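Local coordinates for protein phosphoinositol-specific phospholipase C (PDB 5FYP) that probably cleaves phosphoinositides in a calcium-dependent manner, as a bacterial phosphoinositide-specific phospholipase C, at residues A[258-269]-A[276-284]. Numbering follows the deposited sequence.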
loop_
_atom_site.group_PDB
_atom_site.type_symbol
_atom_site.label_atom_id
_atom_site.label_comp_id
_atom_site.label_asym_id
_atom_site.label_seq_id
_atom_site.Cartn_x
_atom_site.Cartn_y
_atom_site.Cartn_z
ATOM N N ILE A 258 -6.353 1.174 7.525
ATOM C CA ILE A 258 -4.942 1.559 7.546
ATOM C C ILE A 258 -4.782 2.899 6.857
ATOM O O ILE A 258 -4.985 3.022 5.623
ATOM C CB ILE A 258 -4.043 0.502 6.905
ATOM C CG1 ILE A 258 -4.277 -0.879 7.500
ATOM C CG2 ILE A 258 -2.585 0.911 7.007
ATOM C CD1 ILE A 258 -4.109 -0.976 8.994
ATOM N N GLY A 259 -4.412 3.921 7.629
ATOM C CA GLY A 259 -4.222 5.277 7.105
ATOM C C GLY A 259 -2.800 5.537 6.724
ATOM O O GLY A 259 -1.887 5.230 7.494
ATOM N N ARG A 260 -2.623 6.166 5.563
ATOM C CA ARG A 260 -1.306 6.619 5.097
ATOM C C ARG A 260 -1.369 8.120 4.881
ATOM O O ARG A 260 -2.329 8.629 4.293
ATOM C CB ARG A 260 -0.907 5.927 3.810
ATOM C CG ARG A 260 0.467 6.326 3.291
ATOM C CD ARG A 260 0.995 5.300 2.287
ATOM N NE ARG A 260 2.293 5.624 1.698
ATOM C CZ ARG A 260 2.452 6.467 0.713
ATOM N NH1 ARG A 260 1.425 7.170 0.250
ATOM N NH2 ARG A 260 3.675 6.636 0.207
ATOM N N VAL A 261 -0.335 8.814 5.374
ATOM C CA VAL A 261 -0.189 10.262 5.175
ATOM C C VAL A 261 1.106 10.536 4.445
ATOM O O VAL A 261 2.183 10.114 4.911
ATOM C CB VAL A 261 -0.220 11.045 6.490
ATOM C CG1 VAL A 261 0.125 12.511 6.267
ATOM C CG2 VAL A 261 -1.587 10.904 7.130
ATOM N N TRP A 262 1.015 11.234 3.320
ATOM C CA TRP A 262 2.165 11.596 2.513
ATOM C C TRP A 262 2.306 13.117 2.447
ATOM O O TRP A 262 1.333 13.847 2.644
ATOM C CB TRP A 262 2.048 10.974 1.105
ATOM C CG TRP A 262 0.818 11.375 0.374
ATOM C CD1 TRP A 262 -0.392 10.785 0.407
ATOM C CD2 TRP A 262 0.692 12.505 -0.491
ATOM N NE1 TRP A 262 -1.288 11.485 -0.365
ATOM C CE2 TRP A 262 -0.630 12.534 -0.944
ATOM C CE3 TRP A 262 1.586 13.492 -0.936
ATOM C CZ2 TRP A 262 -1.104 13.527 -1.822
ATOM C CZ3 TRP A 262 1.120 14.483 -1.812
ATOM C CH2 TRP A 262 -0.212 14.487 -2.231
ATOM N N GLY A 263 3.531 13.569 2.200
ATOM C CA GLY A 263 3.819 14.977 2.048
ATOM C C GLY A 263 4.061 15.735 3.325
ATOM O O GLY A 263 4.162 16.950 3.276
ATOM N N ASP A 264 4.170 15.041 4.443
ATOM C CA ASP A 264 4.275 15.707 5.758
ATOM C C ASP A 264 5.637 15.445 6.394
ATOM O O ASP A 264 5.752 15.233 7.586
ATOM C CB ASP A 264 3.142 15.261 6.678
ATOM C CG ASP A 264 2.873 16.220 7.813
ATOM O OD1 ASP A 264 3.087 17.454 7.625
ATOM O OD2 ASP A 264 2.362 15.783 8.859
ATOM N N ASP A 265 6.681 15.626 5.598
ATOM C CA ASP A 265 8.026 15.227 5.987
ATOM C C ASP A 265 8.653 15.994 7.141
ATOM O O ASP A 265 9.613 15.518 7.740
ATOM C CB ASP A 265 8.975 15.341 4.777
ATOM C CG ASP A 265 8.577 14.393 3.669
ATOM O OD1 ASP A 265 7.529 14.699 3.027
ATOM O OD2 ASP A 265 9.231 13.357 3.525
ATOM N N GLU A 266 8.187 17.209 7.399
ATOM C CA GLU A 266 8.800 18.049 8.451
ATOM C C GLU A 266 8.183 17.795 9.807
ATOM O O GLU A 266 8.604 18.396 10.777
ATOM C CB GLU A 266 8.731 19.507 8.060
ATOM C CG GLU A 266 9.741 19.867 6.969
ATOM C CD GLU A 266 9.420 19.339 5.589
ATOM O OE1 GLU A 266 8.318 19.644 5.067
ATOM O OE2 GLU A 266 10.285 18.686 4.996
ATOM N N VAL A 267 7.243 16.865 9.880
ATOM C CA VAL A 267 6.656 16.391 11.128
ATOM C C VAL A 267 7.261 15.025 11.463
ATOM O O VAL A 267 7.369 14.163 10.616
ATOM C CB VAL A 267 5.130 16.357 11.013
ATOM C CG1 VAL A 267 4.481 15.687 12.220
ATOM C CG2 VAL A 267 4.612 17.780 10.831
ATOM N N SER A 268 7.697 14.860 12.702
ATOM C CA SER A 268 8.415 13.674 13.123
ATOM C C SER A 268 7.550 12.433 13.183
ATOM O O SER A 268 6.310 12.510 13.261
ATOM C CB SER A 268 9.019 13.881 14.498
ATOM O OG SER A 268 7.993 13.863 15.469
ATOM N N PHE A 269 8.211 11.286 13.191
ATOM C CA PHE A 269 7.506 10.020 13.356
ATOM C C PHE A 269 6.744 9.999 14.663
ATOM O O PHE A 269 5.564 9.609 14.726
ATOM C CB PHE A 269 8.481 8.838 13.239
ATOM C CG PHE A 269 7.859 7.458 13.379
ATOM C CD1 PHE A 269 6.633 7.130 12.793
ATOM C CD2 PHE A 269 8.564 6.458 14.038
ATOM C CE1 PHE A 269 6.134 5.842 12.930
ATOM C CE2 PHE A 269 8.064 5.176 14.160
ATOM C CZ PHE A 269 6.841 4.869 13.601
ATOM N N LYS A 276 -2.141 9.242 15.165
ATOM C CA LYS A 276 -2.816 7.971 14.845
ATOM C C LYS A 276 -2.692 7.570 13.377
ATOM O O LYS A 276 -3.598 6.996 12.797
ATOM C CB LYS A 276 -4.285 7.947 15.280
ATOM C CG LYS A 276 -4.503 8.239 16.745
ATOM C CD LYS A 276 -3.869 7.212 17.669
ATOM C CE LYS A 276 -4.302 7.485 19.090
ATOM N NZ LYS A 276 -3.392 6.936 20.085
ATOM N N ILE A 277 -1.525 7.869 12.807
ATOM C CA ILE A 277 -1.239 7.554 11.410
ATOM C C ILE A 277 -0.523 6.208 11.352
ATOM O O ILE A 277 0.569 6.051 11.914
ATOM C CB ILE A 277 -0.394 8.646 10.770
ATOM C CG1 ILE A 277 -1.175 9.982 10.759
ATOM C CG2 ILE A 277 0.067 8.227 9.396
ATOM C CD1 ILE A 277 -0.301 11.214 10.611
ATOM N N ASN A 278 -1.081 5.253 10.619
ATOM C CA ASN A 278 -0.389 3.963 10.473
ATOM C C ASN A 278 0.864 4.035 9.629
ATOM O O ASN A 278 1.873 3.424 10.003
ATOM C CB ASN A 278 -1.295 2.903 9.865
ATOM C CG ASN A 278 -2.426 2.484 10.773
ATOM O OD1 ASN A 278 -3.595 2.831 10.541
ATOM N ND2 ASN A 278 -2.111 1.692 11.784
ATOM N N LEU A 279 0.777 4.697 8.482
ATOM C CA LEU A 279 1.889 4.715 7.527
ATOM C C LEU A 279 2.250 6.170 7.235
ATOM O O LEU A 279 1.479 6.877 6.577
ATOM C CB LEU A 279 1.498 3.981 6.238
ATOM C CG LEU A 279 0.941 2.582 6.387
ATOM C CD1 LEU A 279 0.478 2.036 5.040
ATOM C CD2 LEU A 279 1.884 1.590 7.062
ATOM N N SER A 280 3.392 6.618 7.740
ATOM C CA SER A 280 3.845 7.982 7.539
ATOM C C SER A 280 4.920 7.981 6.478
ATOM O O SER A 280 6.016 7.455 6.706
ATOM C CB SER A 280 4.429 8.559 8.832
ATOM O OG SER A 280 3.421 8.754 9.799
ATOM N N ALA A 281 4.598 8.535 5.300
ATOM C CA ALA A 281 5.502 8.444 4.155
ATOM C C ALA A 281 6.519 9.568 4.166
ATOM O O ALA A 281 6.141 10.737 4.195
ATOM C CB ALA A 281 4.701 8.479 2.883
ATOM N N TYR A 282 7.792 9.199 4.095
ATOM C CA TYR A 282 8.903 10.144 4.071
ATOM C C TYR A 282 9.829 9.871 2.903
ATOM O O TYR A 282 10.232 8.728 2.669
ATOM C CB TYR A 282 9.750 10.028 5.323
ATOM C CG TYR A 282 9.083 10.446 6.589
ATOM C CD1 TYR A 282 8.384 9.528 7.356
ATOM C CD2 TYR A 282 9.198 11.748 7.083
ATOM C CE1 TYR A 282 7.801 9.889 8.552
ATOM C CE2 TYR A 282 8.617 12.120 8.290
ATOM C CZ TYR A 282 7.922 11.186 9.005
ATOM O OH TYR A 282 7.376 11.509 10.209
ATOM N N TYR A 283 10.241 10.933 2.217
ATOM C CA TYR A 283 11.309 10.800 1.226
ATOM C C TYR A 283 12.579 10.227 1.876
ATOM O O TYR A 283 13.196 9.296 1.354
ATOM C CB TYR A 283 11.606 12.137 0.586
ATOM C CG TYR A 283 10.458 12.689 -0.198
ATOM C CD1 TYR A 283 10.020 12.053 -1.367
ATOM C CD2 TYR A 283 9.811 13.875 0.167
ATOM C CE1 TYR A 283 8.983 12.570 -2.128
ATOM C CE2 TYR A 283 8.759 14.392 -0.566
ATOM C CZ TYR A 283 8.359 13.744 -1.727
ATOM O OH TYR A 283 7.352 14.261 -2.504
ATOM N N ARG A 284 12.958 10.828 3.001
ATOM C CA ARG A 284 14.192 10.483 3.769
ATOM C C ARG A 284 13.775 9.545 4.913
ATOM O O ARG A 284 13.807 9.893 6.090
ATOM C CB ARG A 284 14.888 11.734 4.272
ATOM C CG ARG A 284 15.223 12.734 3.156
ATOM C CD ARG A 284 15.739 14.085 3.649
ATOM N NE ARG A 284 16.944 13.990 4.416
ATOM C CZ ARG A 284 17.443 14.990 5.126
ATOM N NH1 ARG A 284 16.807 16.203 5.248
ATOM N NH2 ARG A 284 18.586 14.800 5.785
HETATM O O HOH W 1 4.128 12.277 5.378
HETATM O O HOH W 2 6.226 12.561 2.123
HETATM O O HOH W 3 11.837 13.245 4.180
#
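Tyr282, at the end of strand 279-282, puts its ring against the loop that follows strand 258-262, and its hydroxyl donates to the carbonyl of Val267 (OH to O 2.7 Å). The contact exemplifies how side chains can carry parallel pairing past the last strand bridge. The carbonyl oxygens of Asp265 and Val267 both lie at the ring edge, in its plane, and a second hydrogen bond, to His272 of helix 269-274, grips the hydroxyl. A phenylalanine in its place would probably leave the Val267 carbonyl and His272 without this shared mate and the loop less firmly tied to the strand. Asp265 ties the same loop to Tyr283: its CG, anti to the carbonyl carbon (chi1 -63°), brings OD2 within 2.9 Å of Tyr283 N, which meets it nearly along the C-O axis. The two side chains cross at about a right angle, OD2 lying 3.4 Å from Tyr283 CD2. Two waters link the loop to Ala281 O, one through Asp264 N, the other through Gly263 N.

Between the strands, Gly259 O takes Leu279 N and Val261 O takes Ala281 N. At the start Asn278 extends the ladder, OD1 receiving Gly259 N on a lone pair (3.2 Å), while ND2 bonds to Ile20 O. On one face the extended Arg260 passes across Leu279, and Ala281 CB sits over its guanidinium, 3.4 Å from NH2, which forms a salt bridge to the calcium ligand Glu48. On the opposite face, shared with Ser280, Val261 CG2 meets CD1 of Ile277, from the loop before the strand, at 3.7 Å.

Helix 269-274 completes this beta-alpha-beta unit of the TIM-barrel-type fold, with strand 238-242 flanking 258-262 and strand 20-25 flanking 279-282.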